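Side-chain contacts in KmHsv2 (Kluyveromyces marxianus, PDB 3VU4), which probably binds phosphoinositides as a seven-bladed beta-propeller of the PROPPIN family, related to the autophagy protein Atg18: residues V151-E155 / F156-Q160; I191-T195 / N196-M200. All coordinates share one frame; numbering follows the deposited sequence.

Overall arrangement
KmHsv2 is a seven-bladed beta-propeller of four-stranded antiparallel blades, and the two contacts follow each other along the chain without nesting or crossing. Interaction 1 comes first, closing the turn that joins strand 149-154 to strand 161-165, the second and third strands of one blade. The chain then runs through strand 161-165 and a disordered region to strand 189-191, the outermost strand of that blade. Interaction 2 closes the connection from there to strand 198-203, which opens the next blade. Their centres lie about 7 Å apart, and G159 and L158 of the first turn make probable backbone hydrogen bonds to H194 and I198, joining the intrablade turn to the connection between blades.

Interaction 1 (V151-E155 / F156-Q160); sequences VYSNE and FNLGQ
A chi1 of 176° sets CG of N154 opposite the backbone N and brings OD1 from the end of strand 149-154 up to the backbone N atoms of F156 and N157. There OD1 accepts two backbone bonds, each 2.9 Å long: from N157 N, nearly straight at 170° and on a lone pair in the carbonyl plane, and from F156 N, which sits well above that plane. The backbone of N154 closes the same loop, its N donating to Q160 O at 2.7 Å. The Q160 side chain crosses that of N154, its CB 4.0 Å from N154 CB. Beside this, the side chains of E155 and F156 lie side by side and point the same way, the carboxylate turned steeply to the ring and OE1 approaching CE1 obliquely. N157 starts a type I turn to Q160 and accepts from G159 N through OD1 (2.9 Å), an Asx turn. N154 ND2 is hydrogen-bonded to H162 of the neighbouring strand 161-165. The N154 amide is thus engaged at both ends: its oxygen gathers two successive backbone N-H groups of the turn, while its nitrogen fixes which way the amide faces.

Interaction 2 (I191-T195 / N196-M200); sequences IKAHT and NPIKM. With SO4 (sulfate ion), chain E.
H194 reaches from the loop after strand 189-191 between a bound sulfate and I198 at the start of strand 198-203. Its CB touches the anion, 3.4 Å from sulfate O1. CG stands anti to the carbonyl carbon (chi1 -59°), and this turns the ring edge-on to the sulfate, with the sulfur in the ring plane. At that edge ND1 donates to sulfate O2 at 3.1 Å in an almost straight bond (175°). CD2, across the ring, meets I198 CG1 at 4.0 Å, and the two side chains cross at about a right angle. At the far end NE2 is hydrogen-bonded to T212 of strand 209-214, so both ring nitrogens are engaged and the ring is held against rotation. Next to it, A193 CB touches I198 CD1 at 4.3 Å, an apolar contact between the two ends of the connection.

The backbone adds to the grip. T195 N donates to sulfate O1 at 3.0 Å and more weakly to O3, which also accepts from N196 N at 3.0 Å. The side-chain amide of N196 adds a weak bond from ND2 to O3. R221 and S214 of the same blade as strand 198-203 complete the site. The sulfate probably comes from the crystallisation liquor, yet it occupies a pocket of consecutive N-H groups, an imidazole, a hydroxyl and an arginine. Such a setting suits a phosphate-like group, consistent with phosphoinositide binding by this family, and a nearby anion may favour a proton on ND1.

Interaction 1 (V151-E155 / F156-Q160)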
loop_
_atom_site.group_PDB
_atom_site.type_symbol
_atom_site.label_atom_id
_atom_site.label_comp_id
_atom_site.label_asym_id
_atom_site.label_seq_id
_atom_site.Cartn_x
_atom_site.Cartn_y
_atom_site.Cartn_z
ATOM N N VAL A 151 -2.657 -11.596 4.660
ATOM C CA VAL A 151 -1.783 -12.273 3.708
ATOM C C VAL A 151 -0.379 -12.210 4.281
ATOM O O VAL A 151 0.099 -11.135 4.639
ATOM C CB VAL A 151 -1.775 -11.575 2.324
ATOM C CG1 VAL A 151 -0.860 -12.325 1.373
ATOM C CG2 VAL A 151 -3.183 -11.514 1.755
ATOM N N TYR A 152 0.281 -13.356 4.393
ATOM C CA TYR A 152 1.632 -13.372 4.931
ATOM C C TYR A 152 2.552 -14.380 4.261
ATOM O O TYR A 152 2.126 -15.419 3.777
ATOM C CB TYR A 152 1.617 -13.614 6.447
ATOM C CG TYR A 152 0.995 -14.919 6.881
ATOM C CD1 TYR A 152 -0.380 -15.023 7.105
ATOM C CD2 TYR A 152 1.782 -16.054 7.066
ATOM C CE1 TYR A 152 -0.949 -16.226 7.500
ATOM C CE2 TYR A 152 1.224 -17.260 7.463
ATOM C CZ TYR A 152 -0.142 -17.341 7.677
ATOM O OH TYR A 152 -0.698 -18.544 8.047
ATOM N N SER A 153 3.825 -14.030 4.233
ATOM C CA SER A 153 4.892 -14.833 3.647
ATOM C C SER A 153 5.073 -16.119 4.471
ATOM O O SER A 153 4.981 -16.087 5.703
ATOM C CB SER A 153 6.184 -13.996 3.691
ATOM O OG SER A 153 7.191 -14.491 2.836
ATOM N N ASN A 154 5.315 -17.250 3.811
ATOM C CA ASN A 154 5.533 -18.484 4.563
ATOM C C ASN A 154 6.912 -18.387 5.211
ATOM O O ASN A 154 7.832 -17.804 4.641
ATOM C CB ASN A 154 5.467 -19.722 3.666
ATOM C CG ASN A 154 5.799 -21.010 4.428
ATOM O OD1 ASN A 154 6.918 -21.541 4.345
ATOM N ND2 ASN A 154 4.828 -21.506 5.190
ATOM N N GLU A 155 7.055 -18.964 6.397
ATOM C CA GLU A 155 8.317 -18.907 7.125
ATOM C C GLU A 155 9.502 -19.634 6.492
ATOM O O GLU A 155 10.642 -19.196 6.646
ATOM C CB GLU A 155 8.089 -19.418 8.540
ATOM C CG GLU A 155 9.334 -19.599 9.373
ATOM C CD GLU A 155 9.015 -20.239 10.705
ATOM O OE1 GLU A 155 8.228 -21.213 10.707
ATOM O OE2 GLU A 155 9.544 -19.777 11.738
ATOM N N PHE A 156 9.248 -20.730 5.778
ATOM C CA PHE A 156 10.337 -21.488 5.157
ATOM C C PHE A 156 10.501 -21.203 3.668
ATOM O O PHE A 156 11.621 -21.159 3.159
ATOM C CB PHE A 156 10.133 -22.994 5.380
ATOM C CG PHE A 156 10.102 -23.390 6.832
ATOM C CD1 PHE A 156 8.967 -23.160 7.607
ATOM C CD2 PHE A 156 11.220 -23.961 7.438
ATOM C CE1 PHE A 156 8.940 -23.492 8.970
ATOM C CE2 PHE A 156 11.203 -24.292 8.791
ATOM C CZ PHE A 156 10.055 -24.055 9.559
ATOM N N ASN A 157 9.382 -21.027 2.971
ATOM C CA ASN A 157 9.399 -20.735 1.539
ATOM C C ASN A 157 9.025 -19.278 1.414
ATOM O O ASN A 157 7.843 -18.938 1.483
ATOM C CB ASN A 157 8.363 -21.572 0.794
ATOM C CG ASN A 157 8.442 -21.384 -0.713
ATOM O OD1 ASN A 157 9.017 -20.407 -1.199
ATOM N ND2 ASN A 157 7.858 -22.316 -1.457
ATOM N N LEU A 158 10.028 -18.424 1.230
ATOM C CA LEU A 158 9.794 -16.985 1.150
ATOM C C LEU A 158 9.054 -16.558 -0.114
ATOM O O LEU A 158 8.639 -15.405 -0.242
ATOM C CB LEU A 158 11.121 -16.227 1.299
ATOM C CG LEU A 158 11.916 -16.465 2.601
ATOM C CD1 LEU A 158 13.162 -15.610 2.593
ATOM C CD2 LEU A 158 11.066 -16.126 3.828
ATOM N N GLY A 159 8.867 -17.494 -1.037
ATOM C CA GLY A 159 8.143 -17.177 -2.256
ATOM C C GLY A 159 6.693 -17.638 -2.182
ATOM O O GLY A 159 5.952 -17.544 -3.167
ATOM N N GLN A 160 6.283 -18.121 -1.010
ATOM C CA GLN A 160 4.930 -18.622 -0.799
ATOM C C GLN A 160 4.115 -17.785 0.183
ATOM O O GLN A 160 4.622 -17.397 1.227
ATOM C CB GLN A 160 5.006 -20.065 -0.295
ATOM C CG GLN A 160 3.665 -20.666 0.062
ATOM C CD GLN A 160 3.788 -22.061 0.634
ATOM O OE1 GLN A 160 3.261 -22.349 1.708
ATOM N NE2 GLN A 160 4.482 -22.937 -0.078
#

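Interaction 2 (I191-T195 / N196-M200)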
loop_
_atom_site.group_PDB
_atom_site.type_symbol
_atom_site.label_atom_id
_atom_site.label_comp_id
_atom_site.label_asym_id
_atom_site.label_seq_id
_atom_site.Cartn_x
_atom_site.Cartn_y
_atom_site.Cartn_z
ATOM N N ILE A 191 -0.635 -19.950 -1.588
ATOM C CA ILE A 191 -0.165 -19.738 -2.951
ATOM C C ILE A 191 1.345 -19.696 -3.102
ATOM O O ILE A 191 2.027 -18.917 -2.431
ATOM C CB ILE A 191 -0.693 -18.416 -3.538
ATOM C CG1 ILE A 191 -2.183 -18.277 -3.273
ATOM C CG2 ILE A 191 -0.431 -18.382 -5.037
ATOM C CD1 ILE A 191 -2.708 -16.875 -3.499
ATOM N N LYS A 192 1.869 -20.531 -3.989
ATOM C CA LYS A 192 3.295 -20.530 -4.260
ATOM C C LYS A 192 3.508 -19.510 -5.373
ATOM O O LYS A 192 3.763 -19.871 -6.522
ATOM C CB LYS A 192 3.750 -21.901 -4.721
ATOM C CG LYS A 192 3.725 -22.943 -3.641
ATOM C CD LYS A 192 4.464 -24.164 -4.110
ATOM C CE LYS A 192 4.607 -25.184 -3.006
ATOM N NZ LYS A 192 5.312 -26.381 -3.556
ATOM N N ALA A 193 3.395 -18.234 -5.006
ATOM C CA ALA A 193 3.528 -17.102 -5.926
ATOM C C ALA A 193 4.851 -16.970 -6.680
ATOM O O ALA A 193 4.843 -16.784 -7.893
ATOM C CB ALA A 193 3.231 -15.800 -5.185
ATOM N N HIS A 194 5.982 -17.051 -5.982
ATOM C CA HIS A 194 7.266 -16.912 -6.662
ATOM C C HIS A 194 8.309 -17.922 -6.232
ATOM O O HIS A 194 8.178 -18.570 -5.200
ATOM C CB HIS A 194 7.833 -15.515 -6.435
ATOM C CG HIS A 194 6.946 -14.414 -6.918
ATOM N ND1 HIS A 194 7.151 -13.763 -8.117
ATOM C CD2 HIS A 194 5.849 -13.846 -6.361
ATOM C CE1 HIS A 194 6.218 -12.839 -8.275
ATOM N NE2 HIS A 194 5.415 -12.868 -7.225
ATOM N N THR A 195 9.349 -18.035 -7.044
ATOM C CA THR A 195 10.463 -18.924 -6.781
ATOM C C THR A 195 11.437 -18.212 -5.851
ATOM O O THR A 195 12.026 -18.816 -4.959
ATOM C CB THR A 195 11.204 -19.262 -8.072
ATOM O OG1 THR A 195 10.336 -20.013 -8.926
ATOM C CG2 THR A 195 12.461 -20.064 -7.779
ATOM N N ASN A 196 11.610 -16.920 -6.070
ATOM C CA ASN A 196 12.509 -16.142 -5.243
ATOM C C ASN A 196 11.733 -15.494 -4.117
ATOM O O ASN A 196 10.504 -15.510 -4.118
ATOM C CB ASN A 196 13.203 -15.088 -6.093
ATOM C CG ASN A 196 14.058 -15.707 -7.166
ATOM O OD1 ASN A 196 14.944 -16.520 -6.882
ATOM N ND2 ASN A 196 13.799 -15.336 -8.413
ATOM N N PRO A 197 12.438 -14.930 -3.129
ATOM C CA PRO A 197 11.748 -14.289 -2.009
ATOM C C PRO A 197 10.811 -13.180 -2.468
ATOM O O PRO A 197 11.157 -12.391 -3.347
ATOM C CB PRO A 197 12.902 -13.754 -1.158
ATOM C CG PRO A 197 13.964 -14.763 -1.378
ATOM C CD PRO A 197 13.888 -15.012 -2.873
ATOM N N ILE A 198 9.630 -13.118 -1.867
ATOM C CA ILE A 198 8.664 -12.091 -2.208
ATOM C C ILE A 198 9.106 -10.709 -1.724
ATOM O O ILE A 198 9.550 -10.530 -0.579
ATOM C CB ILE A 198 7.282 -12.418 -1.608
ATOM C CG1 ILE A 198 6.575 -13.453 -2.493
ATOM C CG2 ILE A 198 6.447 -11.145 -1.456
ATOM C CD1 ILE A 198 5.281 -13.959 -1.919
ATOM N N LYS A 199 8.974 -9.730 -2.613
ATOM C CA LYS A 199 9.332 -8.357 -2.306
ATOM C C LYS A 199 8.233 -7.704 -1.476
ATOM O O LYS A 199 8.501 -7.123 -0.420
ATOM C CB LYS A 199 9.553 -7.577 -3.603
ATOM C CG LYS A 199 9.927 -6.111 -3.405
ATOM C CD LYS A 199 11.125 -5.971 -2.496
ATOM C CE LYS A 199 11.585 -4.531 -2.413
ATOM N NZ LYS A 199 12.548 -4.368 -1.289
ATOM N N MET A 200 6.998 -7.802 -1.960
ATOM C CA MET A 200 5.841 -7.237 -1.265
ATOM C C MET A 200 4.551 -7.789 -1.854
ATOM O O MET A 200 4.546 -8.278 -2.986
ATOM C CB MET A 200 5.819 -5.717 -1.401
ATOM C CG MET A 200 5.700 -5.237 -2.832
ATOM S SD MET A 200 5.535 -3.451 -2.943
ATOM C CE MET A 200 7.242 -3.012 -3.063
HETATM S S SO4 E . 9.953 -15.511 -9.736
HETATM O O1 SO4 E . 8.817 -16.439 -9.580
HETATM O O2 SO4 E . 9.444 -14.211 -10.208
HETATM O O3 SO4 E . 10.642 -15.315 -8.446
HETATM O O4 SO4 E . 10.909 -16.086 -10.701
#